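Local structure of phenylacetic acid degradation-related protein (Ralstonia eutropha JMP134, 2PIM) at residues Met64-Thr76 and Ala105-Gly119. The protein is a putative thioesterase of the hot-dog superfamily that probably hydrolyses acyl-CoA thioesters, perhaps in connection with phenylacetic acid degradation. Residues are numbered along the deposited sequence; the frame is centred on the assembly and turned at random.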
loop_
_atom_site.group_PDB
_atom_site.type_symbol
_atom_site.label_atom_id
_atom_site.label_comp_id
_atom_site.label_asym_id
_atom_site.label_seq_id
_atom_site.Cartn_x
_atom_site.Cartn_y
_atom_site.Cartn_z
HETATM N N MSE A 64 -2.581 -0.097 5.380
HETATM C CA MSE A 64 -3.312 0.300 6.603
HETATM C C MSE A 64 -4.191 1.558 6.391
HETATM O O MSE A 64 -5.343 1.620 6.847
HETATM C CB MSE A 64 -2.298 0.569 7.692
HETATM C CG MSE A 64 -1.584 -0.663 8.114
HETATM SE SE MSE A 64 0.006 -0.253 9.233
HETATM C CE MSE A 64 0.825 -2.030 9.302
ATOM N N LEU A 65 -3.637 2.536 5.669
ATOM C CA LEU A 65 -4.369 3.740 5.276
ATOM C C LEU A 65 -5.540 3.411 4.364
ATOM O O LEU A 65 -6.634 3.987 4.485
ATOM C CB LEU A 65 -3.407 4.771 4.651
ATOM C CG LEU A 65 -2.449 5.463 5.673
ATOM C CD1 LEU A 65 -1.227 6.079 5.036
ATOM C CD2 LEU A 65 -3.164 6.491 6.545
ATOM N N ASP A 66 -5.329 2.458 3.470
ATOM C CA ASP A 66 -6.391 1.975 2.620
ATOM C C ASP A 66 -7.497 1.375 3.464
ATOM O O ASP A 66 -8.693 1.621 3.208
ATOM C CB ASP A 66 -5.822 0.982 1.582
ATOM C CG ASP A 66 -6.867 0.545 0.528
ATOM O OD1 ASP A 66 -7.635 1.368 0.030
ATOM O OD2 ASP A 66 -6.899 -0.634 0.171
ATOM N N ASP A 67 -7.125 0.570 4.467
ATOM C CA ASP A 67 -8.121 -0.101 5.296
ATOM C C ASP A 67 -8.965 0.913 6.096
ATOM O O ASP A 67 -10.192 0.853 6.121
ATOM C CB ASP A 67 -7.468 -1.088 6.267
ATOM C CG ASP A 67 -8.507 -1.818 7.117
ATOM O OD1 ASP A 67 -9.157 -2.711 6.560
ATOM O OD2 ASP A 67 -8.693 -1.487 8.329
ATOM N N VAL A 68 -8.305 1.858 6.746
ATOM C CA VAL A 68 -9.019 2.775 7.639
ATOM C C VAL A 68 -10.002 3.675 6.876
ATOM O O VAL A 68 -11.191 3.875 7.326
ATOM C CB VAL A 68 -8.039 3.544 8.591
ATOM C CG1 VAL A 68 -7.216 4.588 7.839
ATOM C CG2 VAL A 68 -8.781 4.128 9.735
ATOM N N THR A 69 -9.572 4.118 5.692
ATOM C CA THR A 69 -10.362 5.019 4.862
ATOM C C THR A 69 -11.563 4.295 4.223
ATOM O O THR A 69 -12.693 4.740 4.327
ATOM C CB THR A 69 -9.502 5.777 3.819
ATOM O OG1 THR A 69 -8.838 4.868 2.911
ATOM C CG2 THR A 69 -8.481 6.660 4.519
ATOM N N ALA A 70 -11.310 3.138 3.637
ATOM C CA ALA A 70 -12.383 2.273 3.097
ATOM C C ALA A 70 -13.345 1.744 4.142
ATOM O O ALA A 70 -14.558 1.500 3.858
ATOM C CB ALA A 70 -11.744 1.114 2.324
HETATM N N MSE A 71 -12.830 1.519 5.352
HETATM C CA MSE A 71 -13.699 1.089 6.469
HETATM C C MSE A 71 -14.669 2.198 6.838
HETATM O O MSE A 71 -15.901 1.982 6.997
HETATM C CB MSE A 71 -12.894 0.685 7.724
HETATM C CG MSE A 71 -12.407 -0.781 7.787
HETATM SE SE MSE A 71 -13.814 -2.113 7.398
HETATM C CE MSE A 71 -13.564 -2.288 5.378
ATOM N N LEU A 72 -14.124 3.393 6.983
ATOM C CA LEU A 72 -14.977 4.552 7.291
ATOM C C LEU A 72 -16.104 4.713 6.226
ATOM O O LEU A 72 -17.281 4.814 6.566
ATOM C CB LEU A 72 -14.134 5.814 7.446
ATOM C CG LEU A 72 -14.997 7.085 7.546
ATOM C CD1 LEU A 72 -16.080 6.997 8.612
ATOM C CD2 LEU A 72 -14.086 8.235 7.783
ATOM N N VAL A 73 -15.735 4.656 4.946
ATOM C CA VAL A 73 -16.720 4.786 3.877
ATOM C C VAL A 73 -17.766 3.721 3.996
ATOM O O VAL A 73 -18.949 4.025 3.925
ATOM C CB VAL A 73 -16.112 4.729 2.460
ATOM C CG1 VAL A 73 -17.202 4.827 1.409
ATOM C CG2 VAL A 73 -15.097 5.841 2.282
ATOM N N THR A 74 -17.328 2.474 4.190
ATOM C CA THR A 74 -18.247 1.309 4.327
ATOM C C THR A 74 -19.213 1.451 5.483
ATOM O O THR A 74 -20.421 1.151 5.362
ATOM C CB THR A 74 -17.421 -0.006 4.437
ATOM O OG1 THR A 74 -16.624 -0.115 3.261
ATOM C CG2 THR A 74 -18.304 -1.236 4.522
ATOM N N ALA A 75 -18.697 1.921 6.609
ATOM C CA ALA A 75 -19.541 2.225 7.763
ATOM C C ALA A 75 -20.766 3.086 7.449
ATOM O O ALA A 75 -21.796 2.938 8.111
ATOM C CB ALA A 75 -18.725 2.874 8.845
ATOM N N THR A 76 -20.654 3.982 6.457
ATOM C CA THR A 76 -21.750 4.893 6.083
ATOM C C THR A 76 -22.757 4.288 5.084
ATOM O O THR A 76 -23.808 4.864 4.863
ATOM C CB THR A 76 -21.245 6.283 5.548
ATOM O OG1 THR A 76 -20.654 6.156 4.242
ATOM C CG2 THR A 76 -20.243 6.876 6.473
ATOM N N ALA A 105 -9.342 7.973 10.287
ATOM C CA ALA A 105 -9.955 8.427 9.057
ATOM C C ALA A 105 -10.989 9.516 9.348
ATOM O O ALA A 105 -11.592 9.522 10.423
ATOM C CB ALA A 105 -10.581 7.264 8.320
ATOM N N ARG A 106 -11.120 10.457 8.405
ATOM C CA ARG A 106 -12.174 11.481 8.388
ATOM C C ARG A 106 -12.695 11.645 6.957
ATOM O O ARG A 106 -11.902 11.760 6.014
ATOM C CB ARG A 106 -11.653 12.860 8.861
ATOM C CG ARG A 106 -12.718 13.979 8.793
ATOM C CD ARG A 106 -12.234 15.412 9.116
ATOM N NE ARG A 106 -11.669 16.149 7.971
ATOM C CZ ARG A 106 -10.366 16.273 7.721
ATOM N NH1 ARG A 106 -9.453 15.720 8.506
ATOM N NH2 ARG A 106 -9.962 16.954 6.680
ATOM N N LEU A 107 -14.017 11.708 6.817
ATOM C CA LEU A 107 -14.666 12.100 5.554
ATOM C C LEU A 107 -14.584 13.605 5.294
ATOM O O LEU A 107 -15.120 14.380 6.054
ATOM C CB LEU A 107 -16.162 11.699 5.562
ATOM C CG LEU A 107 -16.374 10.216 5.303
ATOM C CD1 LEU A 107 -17.724 9.741 5.794
ATOM C CD2 LEU A 107 -16.174 9.905 3.833
ATOM N N GLU A 108 -13.926 14.015 4.212
ATOM C CA GLU A 108 -13.946 15.410 3.786
ATOM C C GLU A 108 -15.188 15.718 3.002
ATOM O O GLU A 108 -15.599 16.854 2.980
ATOM C CB GLU A 108 -12.769 15.763 2.882
ATOM C CG GLU A 108 -11.459 15.789 3.576
ATOM C CD GLU A 108 -10.919 17.175 3.793
ATOM O OE1 GLU A 108 -11.657 18.009 4.371
ATOM O OE2 GLU A 108 -9.739 17.399 3.418
ATOM N N ARG A 109 -15.709 14.731 2.289
ATOM C CA ARG A 109 -16.973 14.866 1.591
ATOM C C ARG A 109 -17.593 13.511 1.358
ATOM O O ARG A 109 -16.901 12.589 0.972
ATOM C CB ARG A 109 -16.768 15.541 0.237
ATOM C CG ARG A 109 -18.070 15.587 -0.582
ATOM C CD ARG A 109 -18.203 16.823 -1.434
ATOM N NE ARG A 109 -19.584 16.938 -1.911
ATOM C CZ ARG A 109 -20.104 16.237 -2.920
ATOM N NH1 ARG A 109 -19.368 15.356 -3.602
ATOM N NH2 ARG A 109 -21.376 16.404 -3.234
ATOM N N ARG A 110 -18.883 13.415 1.623
ATOM C CA ARG A 110 -19.714 12.253 1.325
ATOM C C ARG A 110 -20.646 12.604 0.191
ATOM O O ARG A 110 -21.654 13.205 0.444
ATOM C CB ARG A 110 -20.663 11.972 2.478
ATOM C CG ARG A 110 -20.012 11.569 3.719
ATOM C CD ARG A 110 -21.080 11.084 4.736
ATOM N NE ARG A 110 -20.711 11.602 6.049
ATOM C CZ ARG A 110 -21.095 11.108 7.211
ATOM N NH1 ARG A 110 -21.914 10.052 7.287
ATOM N NH2 ARG A 110 -20.637 11.696 8.302
ATOM N N GLY A 111 -20.336 12.223 -1.035
ATOM C CA GLY A 111 -21.162 12.602 -2.159
ATOM C C GLY A 111 -22.214 11.555 -2.411
ATOM O O GLY A 111 -22.272 10.563 -1.711
ATOM N N ARG A 112 -23.043 11.803 -3.419
ATOM C CA ARG A 112 -23.988 10.816 -3.947
ATOM C C ARG A 112 -23.184 9.575 -4.398
ATOM O O ARG A 112 -23.446 8.490 -3.939
ATOM C CB ARG A 112 -24.779 11.436 -5.103
ATOM C CG ARG A 112 -26.059 10.775 -5.405
ATOM C CD ARG A 112 -26.841 11.630 -6.348
ATOM N NE ARG A 112 -27.540 12.747 -5.721
ATOM C CZ ARG A 112 -28.790 12.698 -5.285
ATOM N NH1 ARG A 112 -29.467 11.567 -5.331
ATOM N NH2 ARG A 112 -29.381 13.774 -4.794
ATOM N N ASN A 113 -22.150 9.733 -5.228
ATOM C CA ASN A 113 -21.372 8.568 -5.639
ATOM C C ASN A 113 -19.895 8.632 -5.296
ATOM O O ASN A 113 -19.214 7.639 -5.454
ATOM C CB ASN A 113 -21.559 8.272 -7.125
ATOM C CG ASN A 113 -23.011 7.945 -7.475
ATOM O OD1 ASN A 113 -23.548 6.856 -7.212
ATOM N ND2 ASN A 113 -23.655 8.903 -8.066
ATOM N N VAL A 114 -19.382 9.766 -4.846
ATOM C CA VAL A 114 -17.964 9.834 -4.453
ATOM C C VAL A 114 -17.794 10.271 -3.020
ATOM O O VAL A 114 -18.488 11.190 -2.574
ATOM C CB VAL A 114 -17.167 10.844 -5.333
ATOM C CG1 VAL A 114 -15.688 10.708 -5.085
ATOM C CG2 VAL A 114 -17.456 10.596 -6.769
ATOM N N CYS A 115 -16.854 9.644 -2.314
ATOM C CA CYS A 115 -16.470 10.084 -0.988
ATOM C C CYS A 115 -14.990 10.398 -1.030
ATOM O O CYS A 115 -14.222 9.657 -1.599
ATOM C CB CYS A 115 -16.729 9.003 0.073
ATOM S SG CYS A 115 -18.494 8.761 0.337
ATOM N N ASN A 116 -14.630 11.526 -0.451
ATOM C CA ASN A 116 -13.258 11.939 -0.292
ATOM C C ASN A 116 -12.924 11.760 1.170
ATOM O O ASN A 116 -13.590 12.313 2.041
ATOM C CB ASN A 116 -13.116 13.379 -0.743
ATOM C CG ASN A 116 -13.575 13.586 -2.187
ATOM O OD1 ASN A 116 -12.821 13.328 -3.139
ATOM N ND2 ASN A 116 -14.807 14.046 -2.356
ATOM N N VAL A 117 -11.924 10.930 1.439
ATOM C CA VAL A 117 -11.575 10.521 2.795
ATOM C C VAL A 117 -10.135 10.909 3.029
ATOM O O VAL A 117 -9.351 10.838 2.109
ATOM C CB VAL A 117 -11.668 8.992 2.963
ATOM C CG1 VAL A 117 -11.825 8.637 4.462
ATOM C CG2 VAL A 117 -12.811 8.407 2.165
ATOM N N VAL A 118 -9.785 11.339 4.236
ATOM C CA VAL A 118 -8.384 11.508 4.594
ATOM C C VAL A 118 -8.068 10.516 5.721
ATOM O O VAL A 118 -8.918 10.221 6.557
ATOM C CB VAL A 118 -8.013 12.949 5.028
ATOM C CG1 VAL A 118 -8.492 13.970 3.975
ATOM C CG2 VAL A 118 -8.625 13.274 6.322
ATOM N N GLY A 119 -6.861 9.980 5.684
ATOM C CA GLY A 119 -6.383 9.058 6.672
ATOM C C GLY A 119 -5.046 9.556 7.201
ATOM O O GLY A 119 -4.314 10.195 6.473
#
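The Arg110 guanidinium has Leu107 CD1 over one face, 3.5 Å above its plane and displaced from its centre, while Thr76 CG2 approaches NH1 obliquely at 3.7 Å. The long arginine thus covers the edge of the apolar contact while NH2 is hydrogen-bonded to Leu34 O. This edge belongs to the hot-dog fold, in which an antiparallel sheet wraps around a central helix, here 58-75. Residues 64-75 of that helix run at 136° to strand 114-119, with the axes 8.0 Å apart, and no hydrogen bond joins the two segments; apolar side chains do the work. Leu72 holds CG anti to the backbone N (chi1 171°), which brings CD2 against both Ala105 CB and the backbone N of Leu107, at 3.6 Å from the latter. The small Ala105 leaves room for this branch and for Val68 CG2. Gly119, having no side chain, lets Leu65 CD2 rest on its backbone C and Thr69 CG2 on its CA. Thr69 suits a buried helix face because OG1 bonds back to Leu65 O, tilted 20° from the carbonyl plane, leaving its carbon side to Val117 CG1. The backbone N atoms of Glu108 and Arg109 both donate to Asn116 O in a classic beta bulge where the strand bends. Toward the C-terminal part of the helix, Val73 and Val117 meet closer than two methyls normally pack, CG2 to CG2 at 3.4 Å.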